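PDB 3GIR: aminomethyltransferase from Bartonella henselae, which belongs to the aminomethyltransferase family and combines a folate-binding domain with a C-terminal barrel domain. Local coordinates for residues 77-88 against 167-178; 329-340 against 352-360. One frame throughout, in Å; residues are numbered along the deposited sequence.

Interaction 1. Residues 77-88 against 167-178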
loop_
_atom_site.group_PDB
_atom_site.type_symbol
_atom_site.label_atom_id
_atom_site.label_comp_id
_atom_site.label_asym_id
_atom_site.label_seq_id
_atom_site.Cartn_x
_atom_site.Cartn_y
_atom_site.Cartn_z
ATOM N N GLY A 77 -8.289 14.440 1.861
ATOM C CA GLY A 77 -7.398 14.227 2.983
ATOM C C GLY A 77 -5.963 14.298 2.511
ATOM O O GLY A 77 -5.620 13.825 1.444
ATOM N N LEU A 78 -5.140 14.931 3.315
ATOM C CA LEU A 78 -3.710 15.084 3.060
ATOM C C LEU A 78 -2.963 14.186 4.058
ATOM O O LEU A 78 -3.139 14.261 5.279
ATOM C CB LEU A 78 -3.261 16.552 3.263
ATOM C CG LEU A 78 -1.812 16.849 2.834
ATOM C CD1 LEU A 78 -1.571 16.636 1.299
ATOM C CD2 LEU A 78 -1.460 18.338 3.301
ATOM N N PHE A 79 -2.118 13.323 3.525
ATOM C CA PHE A 79 -1.366 12.343 4.286
ATOM C C PHE A 79 0.121 12.568 4.053
ATOM O O PHE A 79 0.578 12.589 2.916
ATOM C CB PHE A 79 -1.681 10.900 3.843
ATOM C CG PHE A 79 -3.132 10.499 3.868
ATOM C CD1 PHE A 79 -3.589 9.554 4.774
ATOM C CD2 PHE A 79 -4.023 11.028 2.937
ATOM C CE1 PHE A 79 -4.930 9.162 4.773
ATOM C CE2 PHE A 79 -5.352 10.656 2.992
ATOM C CZ PHE A 79 -5.790 9.741 3.916
ATOM N N ASP A 80 0.877 12.710 5.149
ATOM C CA ASP A 80 2.303 12.749 5.037
ATOM C C ASP A 80 2.827 11.319 5.076
ATOM O O ASP A 80 2.818 10.639 6.120
ATOM C CB ASP A 80 2.942 13.580 6.174
ATOM C CG ASP A 80 4.418 13.771 5.966
ATOM O OD1 ASP A 80 5.017 13.102 5.070
ATOM O OD2 ASP A 80 5.029 14.563 6.748
ATOM N N ILE A 81 3.298 10.836 3.921
ATOM C CA ILE A 81 3.789 9.497 3.735
ATOM C C ILE A 81 5.283 9.522 3.351
ATOM O O ILE A 81 5.788 8.670 2.636
ATOM C CB ILE A 81 2.882 8.654 2.774
ATOM C CG1 ILE A 81 2.736 9.339 1.459
ATOM C CG2 ILE A 81 1.503 8.435 3.456
ATOM C CD1 ILE A 81 2.038 8.392 0.434
ATOM N N SER A 82 6.013 10.466 3.961
ATOM C CA SER A 82 7.420 10.689 3.688
ATOM C C SER A 82 8.295 9.598 4.268
ATOM O O SER A 82 9.503 9.630 4.070
ATOM C CB SER A 82 7.892 12.051 4.222
ATOM O OG SER A 82 7.196 13.105 3.573
ATOM N N HIS A 83 7.714 8.660 5.021
ATOM C CA HIS A 83 8.381 7.476 5.525
ATOM C C HIS A 83 8.565 6.439 4.434
ATOM O O HIS A 83 9.452 5.577 4.533
ATOM C CB HIS A 83 7.635 6.930 6.759
ATOM C CG HIS A 83 6.256 6.460 6.490
ATOM N ND1 HIS A 83 5.394 7.119 5.638
ATOM C CD2 HIS A 83 5.575 5.351 6.899
ATOM C CE1 HIS A 83 4.236 6.478 5.572
ATOM N NE2 HIS A 83 4.322 5.382 6.317
ATOM N N MET A 84 7.755 6.492 3.392
ATOM C CA MET A 84 7.934 5.664 2.187
ATOM C C MET A 84 9.175 6.144 1.449
ATOM O O MET A 84 9.670 7.242 1.685
ATOM C CB MET A 84 6.750 5.796 1.217
ATOM C CG MET A 84 5.352 5.496 1.788
ATOM S SD MET A 84 5.022 3.804 2.392
ATOM C CE MET A 84 4.519 2.945 0.961
ATOM N N LYS A 85 9.696 5.299 0.567
ATOM C CA LYS A 85 10.966 5.546 -0.113
ATOM C C LYS A 85 10.836 5.403 -1.602
ATOM O O LYS A 85 10.337 4.392 -2.083
ATOM C CB LYS A 85 12.094 4.615 0.391
ATOM C CG LYS A 85 13.476 5.068 0.058
ATOM C CD LYS A 85 13.878 6.298 0.906
ATOM C CE LYS A 85 15.262 6.772 0.630
ATOM N NZ LYS A 85 15.575 7.905 1.568
ATOM N N LEU A 86 11.299 6.428 -2.303
ATOM C CA LEU A 86 11.392 6.409 -3.769
ATOM C C LEU A 86 12.783 5.925 -4.127
ATOM O O LEU A 86 13.791 6.422 -3.574
ATOM C CB LEU A 86 11.216 7.815 -4.319
ATOM C CG LEU A 86 9.776 8.145 -4.655
ATOM C CD1 LEU A 86 8.975 8.236 -3.400
ATOM C CD2 LEU A 86 9.806 9.472 -5.469
ATOM N N ILE A 87 12.840 4.929 -4.989
ATOM C CA ILE A 87 14.066 4.442 -5.533
ATOM C C ILE A 87 13.997 4.593 -7.065
ATOM O O ILE A 87 13.119 4.026 -7.731
ATOM C CB ILE A 87 14.202 2.981 -5.164
ATOM C CG1 ILE A 87 14.358 2.784 -3.647
ATOM C CG2 ILE A 87 15.473 2.347 -5.829
ATOM C CD1 ILE A 87 14.219 1.311 -3.113
ATOM N N ALA A 88 14.949 5.363 -7.614
ATOM C CA ALA A 88 15.069 5.513 -9.085
ATOM C C ALA A 88 15.914 4.383 -9.652
ATOM O O ALA A 88 16.903 3.904 -9.016
ATOM C CB ALA A 88 15.679 6.833 -9.456
ATOM N N VAL A 167 20.715 1.955 -9.345
ATOM C CA VAL A 167 19.613 1.992 -8.385
ATOM C C VAL A 167 20.001 3.072 -7.397
ATOM O O VAL A 167 21.082 3.002 -6.796
ATOM C CB VAL A 167 19.546 0.613 -7.657
ATOM C CG1 VAL A 167 18.422 0.509 -6.682
ATOM C CG2 VAL A 167 19.400 -0.523 -8.732
ATOM N N ILE A 168 19.112 4.052 -7.187
ATOM C CA ILE A 168 19.411 5.230 -6.408
ATOM C C ILE A 168 18.252 5.506 -5.406
ATOM O O ILE A 168 17.155 5.766 -5.847
ATOM C CB ILE A 168 19.555 6.492 -7.322
ATOM C CG1 ILE A 168 20.537 6.194 -8.463
ATOM C CG2 ILE A 168 20.007 7.706 -6.470
ATOM C CD1 ILE A 168 20.485 7.233 -9.562
ATOM N N ALA A 169 18.564 5.538 -4.111
ATOM C CA ALA A 169 17.573 5.886 -3.092
ATOM C C ALA A 169 17.454 7.408 -3.064
ATOM O O ALA A 169 18.441 8.090 -2.992
ATOM C CB ALA A 169 17.997 5.343 -1.732
ATOM N N LEU A 170 16.245 7.941 -3.208
ATOM C CA LEU A 170 16.038 9.370 -3.265
ATOM C C LEU A 170 15.621 9.934 -1.926
ATOM O O LEU A 170 14.931 9.259 -1.120
ATOM C CB LEU A 170 15.015 9.699 -4.313
ATOM C CG LEU A 170 15.192 9.221 -5.761
ATOM C CD1 LEU A 170 14.097 9.662 -6.705
ATOM C CD2 LEU A 170 16.534 9.719 -6.294
ATOM N N GLU A 171 16.030 11.175 -1.683
ATOM C CA GLU A 171 15.572 11.936 -0.507
ATOM C C GLU A 171 14.398 12.821 -0.921
ATOM O O GLU A 171 14.546 13.749 -1.704
ATOM C CB GLU A 171 16.700 12.801 0.054
ATOM C CG GLU A 171 16.339 13.437 1.372
ATOM C CD GLU A 171 17.531 13.950 2.196
ATOM O OE1 GLU A 171 18.480 14.501 1.582
ATOM O OE2 GLU A 171 17.509 13.827 3.462
ATOM N N ARG A 172 13.224 12.473 -0.412
ATOM C CA ARG A 172 12.009 13.163 -0.790
ATOM C C ARG A 172 11.011 13.246 0.307
ATOM O O ARG A 172 10.972 12.410 1.228
ATOM C CB ARG A 172 11.315 12.366 -1.922
ATOM C CG ARG A 172 12.054 12.246 -3.232
ATOM C CD ARG A 172 12.119 13.491 -3.991
ATOM N NE ARG A 172 12.794 13.351 -5.285
ATOM C CZ ARG A 172 14.091 13.531 -5.503
ATOM N NH1 ARG A 172 14.909 13.805 -4.510
ATOM N NH2 ARG A 172 14.615 13.426 -6.729
ATOM N N VAL A 173 10.143 14.249 0.215
ATOM C CA VAL A 173 8.846 14.228 0.914
ATOM C C VAL A 173 7.872 13.612 -0.031
ATOM O O VAL A 173 7.932 13.834 -1.228
ATOM C CB VAL A 173 8.429 15.642 1.375
ATOM C CG1 VAL A 173 6.903 15.781 1.586
ATOM C CG2 VAL A 173 9.199 15.984 2.624
ATOM N N LEU A 174 6.944 12.831 0.509
ATOM C CA LEU A 174 5.888 12.214 -0.238
ATOM C C LEU A 174 4.582 12.530 0.485
ATOM O O LEU A 174 4.431 12.249 1.698
ATOM C CB LEU A 174 6.046 10.678 -0.332
ATOM C CG LEU A 174 5.062 9.948 -1.299
ATOM C CD1 LEU A 174 5.206 10.316 -2.752
ATOM C CD2 LEU A 174 5.316 8.439 -1.075
ATOM N N LEU A 175 3.636 13.124 -0.236
ATOM C CA LEU A 175 2.310 13.507 0.277
ATOM C C LEU A 175 1.282 12.772 -0.539
ATOM O O LEU A 175 1.408 12.717 -1.727
ATOM C CB LEU A 175 2.045 15.007 0.173
ATOM C CG LEU A 175 3.072 15.906 0.839
ATOM C CD1 LEU A 175 2.827 17.389 0.493
ATOM C CD2 LEU A 175 2.974 15.710 2.308
ATOM N N ALA A 176 0.238 12.248 0.075
ATOM C CA ALA A 176 -0.916 11.755 -0.643
ATOM C C ALA A 176 -2.072 12.720 -0.428
ATOM O O ALA A 176 -2.308 13.177 0.644
ATOM C CB ALA A 176 -1.304 10.365 -0.088
ATOM N N LEU A 177 -2.805 12.995 -1.518
ATOM C CA LEU A 177 -3.980 13.911 -1.486
ATOM C C LEU A 177 -5.091 13.058 -2.062
ATOM O O LEU A 177 -5.106 12.741 -3.250
ATOM C CB LEU A 177 -3.781 15.133 -2.349
ATOM C CG LEU A 177 -4.955 16.096 -2.376
ATOM C CD1 LEU A 177 -5.089 16.826 -1.018
ATOM C CD2 LEU A 177 -4.679 17.122 -3.498
ATOM N N GLN A 178 -6.071 12.681 -1.243
ATOM C CA GLN A 178 -7.026 11.605 -1.555
ATOM C C GLN A 178 -8.449 12.017 -1.244
ATOM O O GLN A 178 -8.719 12.677 -0.268
ATOM C CB GLN A 178 -6.734 10.352 -0.739
ATOM C CG GLN A 178 -5.340 9.848 -0.894
ATOM C CD GLN A 178 -5.149 9.054 -2.189
ATOM O OE1 GLN A 178 -5.858 8.039 -2.431
ATOM N NE2 GLN A 178 -4.090 9.416 -2.954
HETATM O O HOH W 1 11.424 11.752 4.069
HETATM O O HOH W 2 10.281 9.731 0.697
HETATM O O HOH W 3 13.493 10.306 1.697
HETATM O O HOH W 4 12.113 8.890 -1.135
#
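Val167 opens the contact with CG1, which lies 3.6 Å from CG2 of Ile87; both branches stand anti to their own backbone N, and helix 149-159 touches the valine. Ile168 and Ala88 form an antiparallel hydrogen-bonded pair, each N-H reaching the other's carbonyl. Leu170 N gives Leu86 O a nearly straight bond (170°), while Leu170 O receives a weak bond from Lys85 NZ and a water that also accepts from Leu86 N. Where the chains part, two more waters bridge Arg172 O, one to Ser82 O and one to Met84 O. Here the register shifts by one, and loops separate two antiparallel pairings: 85-90 with 166-169 in a five-stranded antiparallel sheet, 76-80 with 173-178 in a mixed one, both within the folate-binding domain. Leu174 N donates to Ser82 OG (3.1 Å), which donates to the syn lone pair of Asp80 OD1 at 2.6 Å. Asp80 OD1 also takes Ser82 N, an Asx turn, and His42 binds the other oxygen. The Leu174 side chain, CG anti to N (chi1 -171°), brings CD2 to 3.6 Å from Ile81 CD1 and 3.8 Å from Met84 CB. Ala176 exchanges two backbone bonds with Phe79, whose ring turns its edge to Ala176 O. The Gln178 side chain crosses that of Phe79 at about a right angle, CG 4.0 Å from Phe79 CE2, its amide held by Thr216.

Interaction 2. Residues 329-340 against 352-360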
loop_
_atom_site.group_PDB
_atom_site.type_symbol
_atom_site.label_atom_id
_atom_site.label_comp_id
_atom_site.label_asym_id
_atom_site.label_seq_id
_atom_site.Cartn_x
_atom_site.Cartn_y
_atom_site.Cartn_z
ATOM N N ASP A 329 -11.747 -23.076 14.107
ATOM C CA ASP A 329 -12.919 -23.681 13.468
ATOM C C ASP A 329 -14.040 -23.888 14.498
ATOM O O ASP A 329 -13.878 -23.525 15.678
ATOM C CB ASP A 329 -12.518 -24.928 12.667
ATOM C CG ASP A 329 -12.100 -26.098 13.536
ATOM O OD1 ASP A 329 -12.254 -26.036 14.750
ATOM O OD2 ASP A 329 -11.578 -27.051 12.959
ATOM N N ASN A 330 -15.155 -24.473 14.082
ATOM C CA ASN A 330 -16.294 -24.646 14.974
ATOM C C ASN A 330 -16.030 -25.711 16.051
ATOM O O ASN A 330 -16.871 -25.920 16.896
ATOM C CB ASN A 330 -17.547 -24.958 14.194
ATOM C CG ASN A 330 -17.491 -26.285 13.451
ATOM O OD1 ASN A 330 -16.423 -26.943 13.352
ATOM N ND2 ASN A 330 -18.687 -26.726 12.972
ATOM N N GLU A 331 -14.889 -26.374 16.032
ATOM C CA GLU A 331 -14.592 -27.385 17.080
ATOM C C GLU A 331 -13.450 -26.947 17.929
ATOM O O GLU A 331 -12.894 -27.771 18.675
ATOM C CB GLU A 331 -14.253 -28.713 16.457
ATOM C CG GLU A 331 -15.397 -29.257 15.633
ATOM C CD GLU A 331 -15.229 -30.715 15.247
ATOM O OE1 GLU A 331 -14.067 -31.147 15.025
ATOM O OE2 GLU A 331 -16.271 -31.429 15.180
ATOM N N GLY A 332 -12.995 -25.710 17.726
ATOM C CA GLY A 332 -11.932 -25.136 18.542
ATOM C C GLY A 332 -10.513 -25.379 18.064
ATOM O O GLY A 332 -9.617 -25.104 18.807
ATOM N N ASN A 333 -10.311 -25.963 16.879
ATOM C CA ASN A 333 -8.980 -26.170 16.324
ATOM C C ASN A 333 -8.506 -24.851 15.739
ATOM O O ASN A 333 -9.295 -24.156 15.085
ATOM C CB ASN A 333 -8.979 -27.221 15.207
ATOM C CG ASN A 333 -9.617 -28.520 15.652
ATOM O OD1 ASN A 333 -10.603 -29.012 15.049
ATOM N ND2 ASN A 333 -9.143 -29.011 16.789
ATOM N N ARG A 334 -7.260 -24.490 16.031
ATOM C CA ARG A 334 -6.666 -23.285 15.483
ATOM C C ARG A 334 -6.562 -23.472 13.958
ATOM O O ARG A 334 -6.066 -24.493 13.487
ATOM C CB ARG A 334 -5.320 -23.002 16.140
ATOM C CG ARG A 334 -4.754 -21.706 15.792
ATOM C CD ARG A 334 -3.259 -21.545 16.032
ATOM N NE ARG A 334 -2.871 -20.442 15.131
ATOM C CZ ARG A 334 -2.252 -19.317 15.484
ATOM N NH1 ARG A 334 -1.840 -19.124 16.739
ATOM N NH2 ARG A 334 -2.011 -18.393 14.546
ATOM N N ILE A 335 -7.016 -22.477 13.145
ATOM C CA ILE A 335 -6.964 -22.557 11.709
ATOM C C ILE A 335 -6.331 -21.332 11.053
ATOM O O ILE A 335 -5.979 -21.396 9.919
ATOM C CB ILE A 335 -8.368 -22.766 11.080
ATOM C CG1 ILE A 335 -9.309 -21.639 11.424
ATOM C CG2 ILE A 335 -8.917 -24.153 11.509
ATOM C CD1 ILE A 335 -10.602 -21.585 10.634
ATOM N N GLY A 336 -6.144 -20.246 11.792
ATOM C CA GLY A 336 -5.601 -19.062 11.134
ATOM C C GLY A 336 -5.478 -17.899 12.070
ATOM O O GLY A 336 -5.400 -18.093 13.268
ATOM N N VAL A 337 -5.455 -16.693 11.533
ATOM C CA VAL A 337 -5.145 -15.494 12.317
ATOM C C VAL A 337 -5.685 -14.262 11.607
ATOM O O VAL A 337 -5.726 -14.235 10.355
ATOM C CB VAL A 337 -3.621 -15.357 12.547
ATOM C CG1 VAL A 337 -2.887 -15.057 11.296
ATOM C CG2 VAL A 337 -3.363 -14.376 13.737
ATOM N N VAL A 338 -6.142 -13.269 12.368
ATOM C CA VAL A 338 -6.458 -11.979 11.867
ATOM C C VAL A 338 -5.183 -11.196 11.678
ATOM O O VAL A 338 -4.379 -11.085 12.616
ATOM C CB VAL A 338 -7.378 -11.222 12.835
ATOM C CG1 VAL A 338 -7.645 -9.756 12.444
ATOM C CG2 VAL A 338 -8.718 -12.000 13.017
ATOM N N THR A 339 -4.980 -10.688 10.486
ATOM C CA THR A 339 -3.781 -9.886 10.173
ATOM C C THR A 339 -4.005 -8.390 10.287
ATOM O O THR A 339 -3.041 -7.638 10.562
ATOM C CB THR A 339 -3.186 -10.250 8.861
ATOM O OG1 THR A 339 -4.175 -10.155 7.820
ATOM C CG2 THR A 339 -2.606 -11.665 8.877
ATOM N N SER A 340 -5.242 -7.919 10.045
ATOM C CA SER A 340 -5.587 -6.497 10.156
ATOM C C SER A 340 -7.020 -6.390 10.635
ATOM O O SER A 340 -7.866 -7.220 10.301
ATOM C CB SER A 340 -5.481 -5.742 8.834
ATOM O OG SER A 340 -4.178 -5.715 8.337
ATOM N N ALA A 352 -11.995 -6.463 8.907
ATOM C CA ALA A 352 -10.769 -7.139 9.097
ATOM C C ALA A 352 -10.338 -7.965 7.905
ATOM O O ALA A 352 -11.102 -8.140 6.947
ATOM C CB ALA A 352 -11.006 -8.155 10.328
ATOM N N MET A 353 -9.080 -8.423 7.945
ATOM C CA MET A 353 -8.561 -9.345 6.932
ATOM C C MET A 353 -7.710 -10.339 7.668
ATOM O O MET A 353 -7.217 -10.084 8.763
ATOM C CB MET A 353 -7.734 -8.656 5.834
ATOM C CG MET A 353 -8.535 -7.886 4.873
ATOM S SD MET A 353 -7.585 -7.346 3.413
ATOM C CE MET A 353 -5.983 -7.080 4.139
ATOM N N GLY A 354 -7.539 -11.525 7.082
ATOM C CA GLY A 354 -6.726 -12.516 7.781
ATOM C C GLY A 354 -6.529 -13.728 6.900
ATOM O O GLY A 354 -6.875 -13.696 5.690
ATOM N N TYR A 355 -6.001 -14.781 7.468
ATOM C CA TYR A 355 -5.697 -16.042 6.800
ATOM C C TYR A 355 -6.495 -17.149 7.381
ATOM O O TYR A 355 -6.558 -17.303 8.586
ATOM C CB TYR A 355 -4.214 -16.414 6.827
ATOM C CG TYR A 355 -3.409 -15.584 5.826
ATOM C CD1 TYR A 355 -3.189 -16.020 4.530
ATOM C CD2 TYR A 355 -2.934 -14.327 6.176
ATOM C CE1 TYR A 355 -2.504 -15.273 3.629
ATOM C CE2 TYR A 355 -2.226 -13.563 5.227
ATOM C CZ TYR A 355 -2.039 -14.043 3.971
ATOM O OH TYR A 355 -1.378 -13.282 2.976
ATOM N N VAL A 356 -7.064 -17.965 6.489
ATOM C CA VAL A 356 -7.777 -19.209 6.839
ATOM C C VAL A 356 -7.285 -20.272 5.836
ATOM O O VAL A 356 -6.833 -19.977 4.735
ATOM C CB VAL A 356 -9.294 -19.026 6.834
ATOM C CG1 VAL A 356 -9.767 -17.997 7.903
ATOM C CG2 VAL A 356 -9.832 -18.706 5.395
ATOM N N PRO A 357 -7.465 -21.570 6.175
ATOM C CA PRO A 357 -7.118 -22.569 5.204
ATOM C C PRO A 357 -8.094 -22.552 4.055
ATOM O O PRO A 357 -9.229 -22.035 4.158
ATOM C CB PRO A 357 -7.228 -23.878 6.022
ATOM C CG PRO A 357 -7.259 -23.467 7.446
ATOM C CD PRO A 357 -7.984 -22.157 7.402
ATOM N N VAL A 358 -7.666 -23.136 2.937
ATOM C CA VAL A 358 -8.494 -23.090 1.738
ATOM C C VAL A 358 -9.921 -23.607 1.929
ATOM O O VAL A 358 -10.877 -23.058 1.377
ATOM C CB VAL A 358 -7.735 -23.757 0.540
ATOM C CG1 VAL A 358 -7.534 -25.228 0.720
ATOM C CG2 VAL A 358 -8.433 -23.446 -0.811
ATOM N N ALA A 359 -10.066 -24.634 2.751
ATOM C CA ALA A 359 -11.409 -25.166 3.053
ATOM C C ALA A 359 -12.427 -24.238 3.669
ATOM O O ALA A 359 -13.606 -24.472 3.583
ATOM C CB ALA A 359 -11.326 -26.494 3.890
ATOM N N TRP A 360 -11.948 -23.141 4.269
ATOM C CA TRP A 360 -12.782 -22.160 4.913
ATOM C C TRP A 360 -12.915 -20.879 4.130
ATOM O O TRP A 360 -13.500 -19.911 4.641
ATOM C CB TRP A 360 -12.189 -21.804 6.274
ATOM C CG TRP A 360 -12.522 -22.844 7.423
ATOM C CD1 TRP A 360 -13.529 -22.748 8.322
ATOM C CD2 TRP A 360 -11.842 -24.036 7.684
ATOM N NE1 TRP A 360 -13.549 -23.866 9.113
ATOM C CE2 TRP A 360 -12.493 -24.662 8.763
ATOM C CE3 TRP A 360 -10.762 -24.676 7.096
ATOM C CZ2 TRP A 360 -12.085 -25.899 9.275
ATOM C CZ3 TRP A 360 -10.330 -25.904 7.620
ATOM C CH2 TRP A 360 -10.992 -26.480 8.728
HETATM O O HOH W 5 -15.579 -24.560 11.108
#
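Ile335 sets its CD1 methyl squarely over the five-membered ring of Trp360, 3.8 Å from the centroid and 4° off the ring normal, a CH-pi contact. The isoleucine reaches it because CG1 sits between the backbone N and the carbonyl carbon (chi1 60°), and its CB rests 3.7 Å from Pro357 CD. The CB of Asp329 approaches the same indole obliquely, 3.6 Å from Trp360 CZ2, with carboxylate and ring planes 36° apart. Asp329 OD1 accepts from Glu331 N, an Asx turn, and from Asn333 N, the two donors on opposite faces of the carboxylate plane, bracing the turn up to Gly332. A water in the indole plane accepts from both Trp360 NE1 and Asn330 N. Val367 of strand 366-371 touches both Ile335 and Trp360.

Farther along the strands, Thr339 points CG2 at the edge of the Tyr355 ring, 3.8 Å from CD2 and near the ring plane. Thr339 OG1 bonds to the carboxylate (OD1) of Asp266 and Tyr355 OH to its backbone O, and Arg308 makes a cation-pi contact with the tyrosine ring. Val338 and Gly354 form a non-hydrogen-bonded pair, CA to CA 4.1 Å, the glycine bearing no side chain there. The backbones pair through Val337 and Tyr355, which exchange two hydrogen bonds, and then Met353 O accepts from both Thr339 N (2.9 Å) and Ser340 N (3.2 Å). Two residues facing one make this a classic beta bulge in the antiparallel hairpin of strands 334-344 and 349-356, within the C-terminal barrel domain.

The two interactions lie on opposite sides of the chain's centre, about 34 Å between centres and about 14 Å between nearest atoms, and share no strand. Interaction 1 is largely buried and joins elements separated by 78 residues in the folate-binding domain; interaction 2 is partly buried and pairs the two strands of a hairpin in the C-terminal barrel domain, 11 residues lying between the segments. Each breaks the regularity of antiparallel pairing differently: waters and a buried serine-aspartate pair bridge the loops between the two pairings of 77-88 against 167-178, whereas 329-340 against 352-360 absorbs an extra residue as a bulge. Aliphatic side chains dominate the first, an aromatic face and edge the second.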